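PDB 3QC0: sugar isomerase from Sinorhizobium meliloti, which probably interconverts isomeric sugars at a zinc site held in a xylose isomerase-like TIM barrel. Local coordinates for residues Ile53-Gly58 and Ala92-Ala97; Asp84-Val89 and Ile125-Pro130; Tyr179-Trp182 and Asp186-Asn189; Asp207-Thr212 and Leu216-Met221. One frame throughout, in Å; residues are numbered along the deposited sequence. Where two conformers were deposited one is given.

Contact 1. Residues Ile53-Gly58 and Ala92-Ala97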
loop_
_atom_site.group_PDB
_atom_site.type_symbol
_atom_site.label_atom_id
_atom_site.label_comp_id
_atom_site.label_asym_id
_atom_site.label_seq_id
_atom_site.Cartn_x
_atom_site.Cartn_y
_atom_site.Cartn_z
ATOM N N ILE A 53 -2.764 -34.658 16.212
ATOM C CA ILE A 53 -1.585 -33.964 16.748
ATOM C C ILE A 53 -2.006 -32.752 17.560
ATOM O O ILE A 53 -1.525 -32.516 18.660
ATOM C CB ILE A 53 -0.620 -33.529 15.630
ATOM C CG1 ILE A 53 0.001 -34.755 14.961
ATOM C CG2 ILE A 53 0.453 -32.546 16.165
ATOM C CD1 ILE A 53 0.772 -34.483 13.682
ATOM N N VAL A 54 -2.921 -31.950 17.004
ATOM C CA VAL A 54 -3.435 -30.825 17.765
ATOM C C VAL A 54 -4.018 -31.219 19.129
ATOM O O VAL A 54 -3.685 -30.618 20.151
ATOM C CB VAL A 54 -4.495 -30.036 16.924
ATOM C CG1 VAL A 54 -5.269 -29.065 17.798
ATOM C CG2 VAL A 54 -3.777 -29.366 15.738
ATOM N N ARG A 55 -4.886 -32.230 19.139
ATOM C CA ARG A 55 -5.559 -32.612 20.376
ATOM C C ARG A 55 -4.574 -33.306 21.346
ATOM O O ARG A 55 -4.631 -33.047 22.520
ATOM C CB ARG A 55 -6.804 -33.482 20.106
ATOM C CG ARG A 55 -7.992 -32.658 19.505
ATOM C CD ARG A 55 -9.244 -33.502 19.285
ATOM N NE ARG A 55 -8.969 -34.635 18.405
ATOM C CZ ARG A 55 -9.045 -34.627 17.070
ATOM N NH1 ARG A 55 -9.402 -33.533 16.389
ATOM N NH2 ARG A 55 -8.739 -35.742 16.406
ATOM N N ALA A 56 -3.646 -34.097 20.815
ATOM C CA ALA A 56 -2.660 -34.827 21.664
ATOM C C ALA A 56 -1.722 -33.886 22.404
ATOM O O ALA A 56 -1.330 -34.127 23.545
ATOM C CB ALA A 56 -1.856 -35.810 20.818
ATOM N N ASN A 57 -1.362 -32.781 21.749
ATOM C CA ASN A 57 -0.433 -31.828 22.317
ATOM C C ASN A 57 -1.118 -30.598 22.901
ATOM O O ASN A 57 -0.454 -29.698 23.385
ATOM C CB ASN A 57 0.584 -31.443 21.251
ATOM C CG ASN A 57 1.446 -32.615 20.847
ATOM O OD1 ASN A 57 2.402 -32.954 21.547
ATOM N ND2 ASN A 57 1.115 -33.250 19.738
ATOM N N GLY A 58 -2.445 -30.566 22.874
ATOM C CA GLY A 58 -3.196 -29.465 23.464
ATOM C C GLY A 58 -2.922 -28.127 22.750
ATOM O O GLY A 58 -2.913 -27.086 23.404
ATOM N N ALA A 92 -11.178 -25.794 9.740
ATOM C CA ALA A 92 -10.939 -25.013 10.925
ATOM C C ALA A 92 -11.636 -25.603 12.136
ATOM O O ALA A 92 -11.074 -25.623 13.231
ATOM C CB ALA A 92 -11.370 -23.504 10.722
ATOM N N ALA A 93 -12.875 -26.022 11.940
ATOM C CA ALA A 93 -13.677 -26.618 13.037
ATOM C C ALA A 93 -13.017 -27.894 13.536
ATOM O O ALA A 93 -12.874 -28.064 14.743
ATOM C CB ALA A 93 -15.081 -26.880 12.558
ATOM N N GLU A 94 -12.572 -28.744 12.622
ATOM C CA GLU A 94 -11.909 -30.010 12.997
ATOM C C GLU A 94 -10.661 -29.756 13.833
ATOM O O GLU A 94 -10.351 -30.491 14.788
ATOM C CB GLU A 94 -11.526 -30.803 11.758
ATOM C CG GLU A 94 -10.702 -32.074 12.042
ATOM C CD GLU A 94 -11.443 -33.077 12.938
ATOM O OE1 GLU A 94 -12.671 -33.202 12.817
ATOM O OE2 GLU A 94 -10.779 -33.728 13.762
ATOM N N LEU A 95 -9.907 -28.715 13.474
ATOM C CA LEU A 95 -8.674 -28.382 14.154
ATOM C C LEU A 95 -8.851 -27.486 15.397
ATOM O O LEU A 95 -7.869 -27.127 16.049
ATOM C CB LEU A 95 -7.694 -27.754 13.172
ATOM C CG LEU A 95 -7.354 -28.580 11.932
ATOM C CD1 LEU A 95 -6.499 -27.750 10.953
ATOM C CD2 LEU A 95 -6.658 -29.904 12.353
ATOM N N GLY A 96 -10.086 -27.084 15.698
ATOM C CA GLY A 96 -10.365 -26.178 16.800
ATOM C C GLY A 96 -9.768 -24.789 16.647
ATOM O O GLY A 96 -9.463 -24.138 17.635
ATOM N N ALA A 97 -9.617 -24.354 15.402
ATOM C CA ALA A 97 -9.011 -23.037 15.147
ATOM C C ALA A 97 -9.813 -21.865 15.758
ATOM O O ALA A 97 -11.046 -21.828 15.698
ATOM C CB ALA A 97 -8.818 -22.797 13.637
#
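V54 and R55 of helix 47-57 meet L95 and E94 at the C-terminal end of helix 75-94, a pairing of two successive outer helices of the TIM barrel, which precede and follow strand 60-68. Both helices finish in a Schellman motif, with G58 and G96 at positive phi, before the chain passes on to strands 60-68 and 100-103.

The apolar part is small and buried. CG1 of V54, anti to its backbone N (chi1 167°), lies 3.7 Å from the carbonyl O of L95, while V54 CG2 and L95 CD2 approach only to 4.5 Å. Both side chains also rest on L61 of strand 60-68, and L95 packs in addition on L47, A50 and V42.

The charged part lies at the surface. The R55 chain bends at chi3 and brings NH1 to 3.0 Å from E94 OE2, a salt bridge with hydrogen-bond geometry. E94 has two conformers, and the bridge is established for one of them. The two side chains cross at about a right angle, with guanidinium and carboxylate planes 88° apart; NH1 is the nitrogen that bonds, R55 NH2 staying 3.9 Å from E94 OE2. NH1 reaches OE2 from above the carboxylate plane, and the backbone O of E94 sits 3.6 Å from the same NH1, at the guanidinium edge.

Contact 2. Residues Asp84-Val89 and Ile125-Pro130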
loop_
_atom_site.group_PDB
_atom_site.type_symbol
_atom_site.label_atom_id
_atom_site.label_comp_id
_atom_site.label_asym_id
_atom_site.label_seq_id
_atom_site.Cartn_x
_atom_site.Cartn_y
_atom_site.Cartn_z
ATOM N N ASP A 84 -15.645 -23.540 -1.483
ATOM C CA ASP A 84 -14.320 -23.778 -0.894
ATOM C C ASP A 84 -14.186 -23.233 0.503
ATOM O O ASP A 84 -13.586 -23.873 1.364
ATOM C CB ASP A 84 -13.157 -23.224 -1.760
ATOM C CG ASP A 84 -11.776 -23.430 -1.116
ATOM O OD1 ASP A 84 -11.404 -24.637 -0.953
ATOM O OD2 ASP A 84 -11.120 -22.417 -0.700
ATOM N N ASN A 85 -14.748 -22.038 0.753
ATOM C CA ASN A 85 -14.689 -21.466 2.066
ATOM C C ASN A 85 -15.454 -22.316 3.089
ATOM O O ASN A 85 -15.051 -22.371 4.243
ATOM C CB ASN A 85 -15.253 -20.037 2.063
ATOM C CG ASN A 85 -14.232 -18.996 1.608
ATOM O OD1 ASN A 85 -13.559 -18.415 2.459
ATOM N ND2 ASN A 85 -14.107 -18.766 0.286
ATOM N N ARG A 86 -16.546 -22.949 2.645
ATOM C CA ARG A 86 -17.260 -23.869 3.541
ATOM C C ARG A 86 -16.370 -25.050 3.926
ATOM O O ARG A 86 -16.364 -25.455 5.090
ATOM C CB ARG A 86 -18.575 -24.318 2.926
ATOM C CG ARG A 86 -19.559 -23.183 2.721
ATOM C CD ARG A 86 -20.897 -23.637 2.140
ATOM N NE ARG A 86 -21.796 -22.514 1.916
ATOM C CZ ARG A 86 -22.234 -22.098 0.725
ATOM N NH1 ARG A 86 -21.877 -22.663 -0.445
ATOM N NH2 ARG A 86 -22.980 -21.040 0.702
ATOM N N ARG A 87 -15.591 -25.570 2.970
ATOM C CA ARG A 87 -14.622 -26.607 3.280
ATOM C C ARG A 87 -13.558 -26.096 4.268
ATOM O O ARG A 87 -13.186 -26.772 5.210
ATOM C CB ARG A 87 -13.944 -27.118 2.005
ATOM C CG ARG A 87 -14.839 -27.647 0.901
ATOM C CD ARG A 87 -15.466 -29.012 1.234
ATOM N NE ARG A 87 -16.470 -28.887 2.295
ATOM C CZ ARG A 87 -17.697 -28.380 2.138
ATOM N NH1 ARG A 87 -18.132 -27.947 0.956
ATOM N NH2 ARG A 87 -18.493 -28.277 3.187
ATOM N N ALA A 88 -13.081 -24.859 4.057
ATOM C CA ALA A 88 -12.128 -24.267 4.939
ATOM C C ALA A 88 -12.670 -24.145 6.362
ATOM O O ALA A 88 -11.954 -24.369 7.326
ATOM C CB ALA A 88 -11.642 -22.889 4.401
ATOM N N VAL A 89 -13.945 -23.781 6.486
ATOM C CA VAL A 89 -14.605 -23.717 7.779
ATOM C C VAL A 89 -14.623 -25.096 8.415
ATOM O O VAL A 89 -14.324 -25.199 9.582
ATOM C CB VAL A 89 -16.035 -23.187 7.654
ATOM C CG1 VAL A 89 -16.875 -23.482 8.932
ATOM C CG2 VAL A 89 -16.011 -21.652 7.364
ATOM N N ILE A 125 -18.648 -13.383 1.871
ATOM C CA ILE A 125 -18.600 -13.557 3.343
ATOM C C ILE A 125 -19.984 -13.815 3.892
ATOM O O ILE A 125 -20.173 -14.743 4.685
ATOM C CB ILE A 125 -17.888 -12.426 4.071
ATOM C CG1 ILE A 125 -16.449 -12.285 3.516
ATOM C CG2 ILE A 125 -17.862 -12.673 5.566
ATOM C CD1 ILE A 125 -15.724 -10.990 4.025
ATOM N N ALA A 126 -20.959 -13.057 3.417
ATOM C CA ALA A 126 -22.333 -13.255 3.859
ATOM C C ALA A 126 -22.846 -14.663 3.546
ATOM O O ALA A 126 -23.576 -15.250 4.355
ATOM C CB ALA A 126 -23.239 -12.253 3.226
ATOM N N ALA A 127 -22.420 -15.208 2.408
ATOM C CA ALA A 127 -22.837 -16.537 1.972
ATOM C C ALA A 127 -22.222 -17.636 2.841
ATOM O O ALA A 127 -22.852 -18.685 3.075
ATOM C CB ALA A 127 -22.500 -16.782 0.473
ATOM N N VAL A 128 -20.993 -17.402 3.302
ATOM C CA VAL A 128 -20.250 -18.349 4.127
ATOM C C VAL A 128 -20.677 -18.282 5.606
ATOM O O VAL A 128 -20.622 -19.286 6.315
ATOM C CB VAL A 128 -18.720 -18.107 4.000
ATOM C CG1 VAL A 128 -17.905 -19.025 4.964
ATOM C CG2 VAL A 128 -18.267 -18.299 2.531
ATOM N N LEU A 129 -21.079 -17.099 6.062
ATOM C CA LEU A 129 -21.295 -16.887 7.485
ATOM C C LEU A 129 -22.192 -17.928 8.142
ATOM O O LEU A 129 -21.822 -18.448 9.195
ATOM C CB LEU A 129 -21.821 -15.475 7.751
ATOM C CG LEU A 129 -20.717 -14.463 8.107
ATOM C CD1 LEU A 129 -21.184 -12.991 8.049
ATOM C CD2 LEU A 129 -20.125 -14.818 9.480
ATOM N N PRO A 130 -23.351 -18.254 7.534
ATOM C CA PRO A 130 -24.202 -19.246 8.259
ATOM C C PRO A 130 -23.484 -20.577 8.511
ATOM O O PRO A 130 -23.682 -21.192 9.578
ATOM C CB PRO A 130 -25.427 -19.392 7.341
ATOM C CG PRO A 130 -25.472 -18.077 6.560
ATOM C CD PRO A 130 -24.028 -17.735 6.341
HETATM O O HOH W 1 -23.111 -21.156 4.067
#
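N85 and V89 on helix 75-94 face V128 on helix 114-135, the axes of segments 84-89 and 125-130 passing 9.6 Å apart at a crossing angle of -39°, with both chains running roughly the same way. V128 has the largest share of the contact. Its CG2 presses on CB of N85 at 3.5 Å, the two side chains meeting at about a right angle, and its CG1, anti to the backbone N (chi1 175°), reaches V89 CG2 at 4.0 Å as the two valines slide past each other in opposite directions. N85 OD1 accepts from G68 N and ND2 donates to A81 O, so the buried amide has partners at both ends. These are neighbouring outer helices of the TIM barrel, and the same side chains continue inward onto its strands: N85 on L102, V89 on L100 and L139, V128 on L139. Nearer the surface R86, extended from CG to NE, reaches toward A127. Its NE gives a hydrogen bond to a water at 2.9 Å, which in turn donates to A127 O at 2.7 Å, while NH2 makes a weak direct bond of 3.3 Å to that same carbonyl. NH1 has other partners, forming salt bridges with D83 and E79 of its own helix.

Contact 3. Residues Tyr179-Trp182 and Asp186-Asn189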
loop_
_atom_site.group_PDB
_atom_site.type_symbol
_atom_site.label_atom_id
_atom_site.label_comp_id
_atom_site.label_asym_id
_atom_site.label_seq_id
_atom_site.Cartn_x
_atom_site.Cartn_y
_atom_site.Cartn_z
ATOM N N TYR A 179 2.080 -6.238 9.132
ATOM C CA TYR A 179 2.653 -6.024 7.802
ATOM C C TYR A 179 1.693 -5.258 6.913
ATOM O O TYR A 179 2.058 -4.428 6.121
ATOM C CB TYR A 179 3.011 -7.350 7.109
ATOM C CG TYR A 179 4.091 -7.213 6.069
ATOM C CD1 TYR A 179 5.404 -6.940 6.444
ATOM C CD2 TYR A 179 3.821 -7.355 4.707
ATOM C CE1 TYR A 179 6.408 -6.790 5.498
ATOM C CE2 TYR A 179 4.830 -7.239 3.748
ATOM C CZ TYR A 179 6.129 -6.952 4.157
ATOM O OH TYR A 179 7.148 -6.852 3.227
ATOM N N HIS A 180 0.413 -5.579 7.056
ATOM C CA HIS A 180 -0.604 -5.066 6.164
ATOM C C HIS A 180 -1.131 -3.700 6.582
ATOM O O HIS A 180 -1.702 -2.980 5.736
ATOM C CB HIS A 180 -1.780 -6.047 6.108
ATOM C CG HIS A 180 -1.398 -7.387 5.582
ATOM N ND1 HIS A 180 -0.589 -7.532 4.472
ATOM C CD2 HIS A 180 -1.719 -8.644 5.994
ATOM C CE1 HIS A 180 -0.401 -8.827 4.250
ATOM N NE2 HIS A 180 -1.079 -9.516 5.152
ATOM N N VAL A 181 -1.024 -3.381 7.886
ATOM C CA VAL A 181 -1.707 -2.194 8.431
ATOM C C VAL A 181 -0.814 -1.127 9.074
ATOM O O VAL A 181 -1.333 -0.055 9.400
ATOM C CB VAL A 181 -2.801 -2.617 9.506
ATOM C CG1 VAL A 181 -3.746 -3.678 8.974
ATOM C CG2 VAL A 181 -2.143 -3.096 10.846
ATOM N N TRP A 182 0.475 -1.409 9.296
ATOM C CA TRP A 182 1.318 -0.548 10.140
ATOM C C TRP A 182 1.346 0.909 9.643
ATOM O O TRP A 182 1.485 1.828 10.438
ATOM C CB TRP A 182 2.749 -1.064 10.235
ATOM C CG TRP A 182 3.528 -0.887 8.997
ATOM C CD1 TRP A 182 3.531 -1.678 7.907
ATOM C CD2 TRP A 182 4.369 0.239 8.686
ATOM N NE1 TRP A 182 4.345 -1.134 6.929
ATOM C CE2 TRP A 182 4.877 0.041 7.400
ATOM C CE3 TRP A 182 4.760 1.340 9.407
ATOM C CZ2 TRP A 182 5.760 0.955 6.788
ATOM C CZ3 TRP A 182 5.596 2.259 8.822
ATOM C CH2 TRP A 182 6.106 2.062 7.505
ATOM N N ASP A 186 -4.675 6.181 9.973
ATOM C CA ASP A 186 -5.791 6.127 10.924
ATOM C C ASP A 186 -5.782 4.853 11.785
ATOM O O ASP A 186 -6.804 4.482 12.404
ATOM C CB ASP A 186 -7.120 6.250 10.214
ATOM C CG ASP A 186 -8.232 6.798 11.168
ATOM O OD1 ASP A 186 -7.920 7.547 12.126
ATOM O OD2 ASP A 186 -9.396 6.477 10.954
ATOM N N LEU A 187 -4.620 4.206 11.882
ATOM C CA LEU A 187 -4.522 2.896 12.564
ATOM C C LEU A 187 -4.952 2.960 14.013
ATOM O O LEU A 187 -5.709 2.092 14.464
ATOM C CB LEU A 187 -3.106 2.348 12.499
ATOM C CG LEU A 187 -2.881 0.948 13.056
ATOM C CD1 LEU A 187 -3.827 -0.079 12.346
ATOM C CD2 LEU A 187 -1.398 0.559 13.000
ATOM N N ALA A 188 -4.525 3.979 14.750
ATOM C CA ALA A 188 -4.906 4.054 16.180
ATOM C C ALA A 188 -6.409 4.115 16.370
ATOM O O ALA A 188 -6.962 3.382 17.188
ATOM C CB ALA A 188 -4.276 5.277 16.841
ATOM N N ASN A 189 -7.102 4.942 15.619
ATOM C CA ASN A 189 -8.556 5.051 15.763
ATOM C C ASN A 189 -9.226 3.752 15.326
ATOM O O ASN A 189 -10.199 3.325 15.938
ATOM C CB ASN A 189 -9.131 6.173 14.910
ATOM C CG ASN A 189 -8.947 7.563 15.530
ATOM O OD1 ASN A 189 -8.858 7.718 16.771
ATOM N ND2 ASN A 189 -8.917 8.586 14.663
#
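L187, the first residue of helix 187-196, contributes the most surface to this contact and lays it chiefly against V181, at the end of the short helix 178-181. No hydrogen bond links the two segments. With CG anti to the backbone N (chi1 -175°), the leucine fork is carried across to the end of helix 178-181: CD1 touches V181 CG2 at 3.8 Å, and CD2 lies 3.7 Å from V181 O. The two side chains cross at about a right angle.

With CG1 anti to the carbonyl carbon (chi1 -52°), V181 CG2 falls between the backbone N and the carbonyl carbon, the crowded position, and it is this methyl that faces the leucine; V181 CB comes almost as near, 3.9 Å from L187 CD1.

W182 takes part through its backbone, its O standing 4.1 Å from L187 CD2. The indole is directed to another side, where its edge meets Y179 O and its ring meets that of W208, and it also packs on A150 of the second subunit.

At the start of helix 187-196, N189 ND2 donates to D186 OD1 (2.9 Å) on the syn lone pair of that oxygen; D186 holds the N-cap position without making a capping bond.

The contact joins helix 178-181, which directly follows strand 172-177 with its zinc ligand D177, to helix 187-196; the side chain of V181 lies about 6 Å from that of D177 and about 9 Å from the zinc ion. Beyond it L187 packs on I232 and A188 on R235, so helix 187-196 is backed by helix 229-238.

Contact 4. Residues Asp207-Thr212 and Leu216-Met221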
loop_
_atom_site.group_PDB
_atom_site.type_symbol
_atom_site.label_atom_id
_atom_site.label_comp_id
_atom_site.label_asym_id
_atom_site.label_seq_id
_atom_site.Cartn_x
_atom_site.Cartn_y
_atom_site.Cartn_z
ATOM N N ASP A 207 7.944 -7.799 10.575
ATOM C CA ASP A 207 8.411 -6.441 10.442
ATOM C C ASP A 207 8.497 -6.006 8.985
ATOM O O ASP A 207 8.529 -6.850 8.073
ATOM C CB ASP A 207 9.787 -6.260 11.134
ATOM C CG ASP A 207 9.903 -4.932 11.897
ATOM O OD1 ASP A 207 9.220 -3.930 11.505
ATOM O OD2 ASP A 207 10.706 -4.860 12.878
ATOM N N TRP A 208 8.512 -4.687 8.807
ATOM C CA TRP A 208 8.666 -4.048 7.514
ATOM C C TRP A 208 10.096 -3.569 7.358
ATOM O O TRP A 208 10.534 -2.687 8.086
ATOM C CB TRP A 208 7.664 -2.874 7.373
ATOM C CG TRP A 208 7.738 -2.268 5.991
ATOM C CD1 TRP A 208 8.636 -1.316 5.554
ATOM C CD2 TRP A 208 6.939 -2.597 4.849
ATOM N NE1 TRP A 208 8.400 -1.017 4.242
ATOM C CE2 TRP A 208 7.371 -1.794 3.782
ATOM C CE3 TRP A 208 5.866 -3.423 4.644
ATOM C CZ2 TRP A 208 6.797 -1.866 2.529
ATOM C CZ3 TRP A 208 5.307 -3.517 3.403
ATOM C CH2 TRP A 208 5.749 -2.717 2.361
ATOM N N LEU A 209 10.823 -4.198 6.439
ATOM C CA LEU A 209 12.249 -3.905 6.260
ATOM C C LEU A 209 12.481 -2.661 5.420
ATOM O O LEU A 209 11.696 -2.349 4.539
ATOM C CB LEU A 209 12.951 -5.114 5.635
ATOM C CG LEU A 209 12.893 -6.428 6.428
ATOM C CD1 LEU A 209 13.560 -7.521 5.560
ATOM C CD2 LEU A 209 13.507 -6.231 7.831
ATOM N N VAL A 210 13.614 -2.007 5.685
ATOM C CA VAL A 210 14.086 -0.908 4.844
ATOM C C VAL A 210 15.493 -1.272 4.317
ATOM O O VAL A 210 16.448 -1.302 5.090
ATOM C CB VAL A 210 14.107 0.454 5.597
ATOM C CG1 VAL A 210 14.772 1.557 4.724
ATOM C CG2 VAL A 210 12.670 0.851 6.028
ATOM N N PRO A 211 15.615 -1.528 3.010
ATOM C CA PRO A 211 14.569 -1.605 2.000
ATOM C C PRO A 211 13.814 -2.924 2.089
ATOM O O PRO A 211 14.315 -3.901 2.668
ATOM C CB PRO A 211 15.357 -1.577 0.693
ATOM C CG PRO A 211 16.621 -2.313 1.065
ATOM C CD PRO A 211 16.954 -1.801 2.422
ATOM N N THR A 212 12.618 -2.916 1.513
ATOM C CA THR A 212 11.900 -4.153 1.229
ATOM C C THR A 212 12.230 -4.575 -0.186
ATOM O O THR A 212 12.144 -3.785 -1.130
ATOM C CB THR A 212 10.382 -4.007 1.485
ATOM O OG1 THR A 212 10.157 -3.886 2.899
ATOM C CG2 THR A 212 9.588 -5.168 0.899
ATOM N N LEU A 216 6.332 -9.843 -1.770
ATOM C CA LEU A 216 5.669 -10.947 -1.076
ATOM C C LEU A 216 6.543 -11.666 -0.078
ATOM O O LEU A 216 6.054 -11.957 1.035
ATOM C CB LEU A 216 5.138 -11.978 -2.090
ATOM C CG LEU A 216 4.227 -13.042 -1.479
ATOM C CD1 LEU A 216 2.901 -12.444 -1.034
ATOM C CD2 LEU A 216 3.987 -14.159 -2.482
ATOM N N THR A 217 7.802 -11.951 -0.450
ATOM C CA THR A 217 8.618 -12.848 0.364
ATOM C C THR A 217 9.828 -12.187 1.025
ATOM O O THR A 217 10.909 -12.810 1.160
ATOM C CB THR A 217 9.061 -14.042 -0.488
ATOM O OG1 THR A 217 9.847 -13.555 -1.583
ATOM C CG2 THR A 217 7.831 -14.846 -0.992
ATOM N N ASP A 218 9.678 -10.925 1.431
ATOM C CA ASP A 218 10.708 -10.252 2.218
ATOM C C ASP A 218 10.155 -9.549 3.461
ATOM O O ASP A 218 10.579 -8.433 3.823
ATOM C CB ASP A 218 11.505 -9.297 1.319
ATOM C CG ASP A 218 12.817 -8.855 1.947
ATOM O OD1 ASP A 218 13.502 -9.714 2.574
ATOM O OD2 ASP A 218 13.170 -7.651 1.819
ATOM N N ARG A 219 9.228 -10.206 4.143
ATOM C CA ARG A 219 8.864 -9.784 5.489
ATOM C C ARG A 219 10.062 -9.913 6.421
ATOM O O ARG A 219 10.898 -10.828 6.251
ATOM C CB ARG A 219 7.721 -10.590 6.082
ATOM C CG ARG A 219 6.432 -10.567 5.309
ATOM C CD ARG A 219 5.309 -11.103 6.168
ATOM N NE ARG A 219 4.015 -11.050 5.519
ATOM C CZ ARG A 219 2.852 -11.150 6.154
ATOM N NH1 ARG A 219 2.799 -11.418 7.455
ATOM N NH2 ARG A 219 1.721 -11.028 5.470
ATOM N N GLY A 220 10.129 -9.035 7.412
ATOM C CA GLY A 220 11.216 -9.023 8.385
ATOM C C GLY A 220 10.898 -9.775 9.650
ATOM O O GLY A 220 9.726 -9.907 10.048
HETATM N N MSE A 221 11.951 -10.313 10.274
HETATM C CA MSE A 221 11.879 -10.726 11.641
HETATM C C MSE A 221 11.621 -9.485 12.500
HETATM O O MSE A 221 12.194 -8.410 12.267
HETATM C CB MSE A 221 13.216 -11.369 12.024
HETATM C CG MSE A 221 13.352 -11.827 13.453
HETATM SE SE MSE A 221 12.122 -13.177 14.055
HETATM C CE MSE A 221 12.929 -14.595 12.924
HETATM O O HOH W 2 9.470 -6.008 4.418
#
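D207 and G220 form a single antiparallel hydrogen-bonded bridge within the long loop that follows strand 200-205 of the TIM barrel. G220 N donates to D207 O at 2.8 Å; the return bond, D207 N to G220 O, is equally short but bent to 128° and weak.

L209 packs beside the bridge. Its CB points toward the facing segment, and CG, anti to the carbonyl carbon (chi1 -60°), settles 3.7 Å from G220 CA. There the chain forks. CD2 also stands 3.7 Å from G220 CA, close packing that the lack of a side chain on G220 permits. CD1 goes the other way and meets D218, 3.6 Å from its backbone O and 3.7 Å from OD1; the D218 side chain, whose OD2 forms a salt bridge with K213, crosses that of L209 at about a right angle.

R219 turns away from L209 into the metal pocket, where its NH1 bonds E248 O and D177 OD2, two zinc-ligand residues. A water accepts from L209 N and donates to both T212 OG1 and D218 O, and T212 OG1 itself donates to L209 O at 2.7 Å.

In the fold
Contacts 1 and 2 share helix 75-94 on the outside of the barrel, their centres 20 Å apart. The centres of contacts 3 and 4 each lie about 31 Å from that of contact 1, across the centre of the chain and near the zinc, the probable active site. These two touch: Y179 CE1 packs 3.5 Å from W208 CE3, and H180 NE2 lies 3.2 Å from R219 NH2. The R219 side chain is about 4 Å from the zinc ion bound by E142, D177, H204 and E248; an unidentified molecule, probably from the crystallisation liquor, lies beside R219 and is hydrogen-bonded by H180 NE2. In contact 2, N85 is about 11 Å from E142 between side chains.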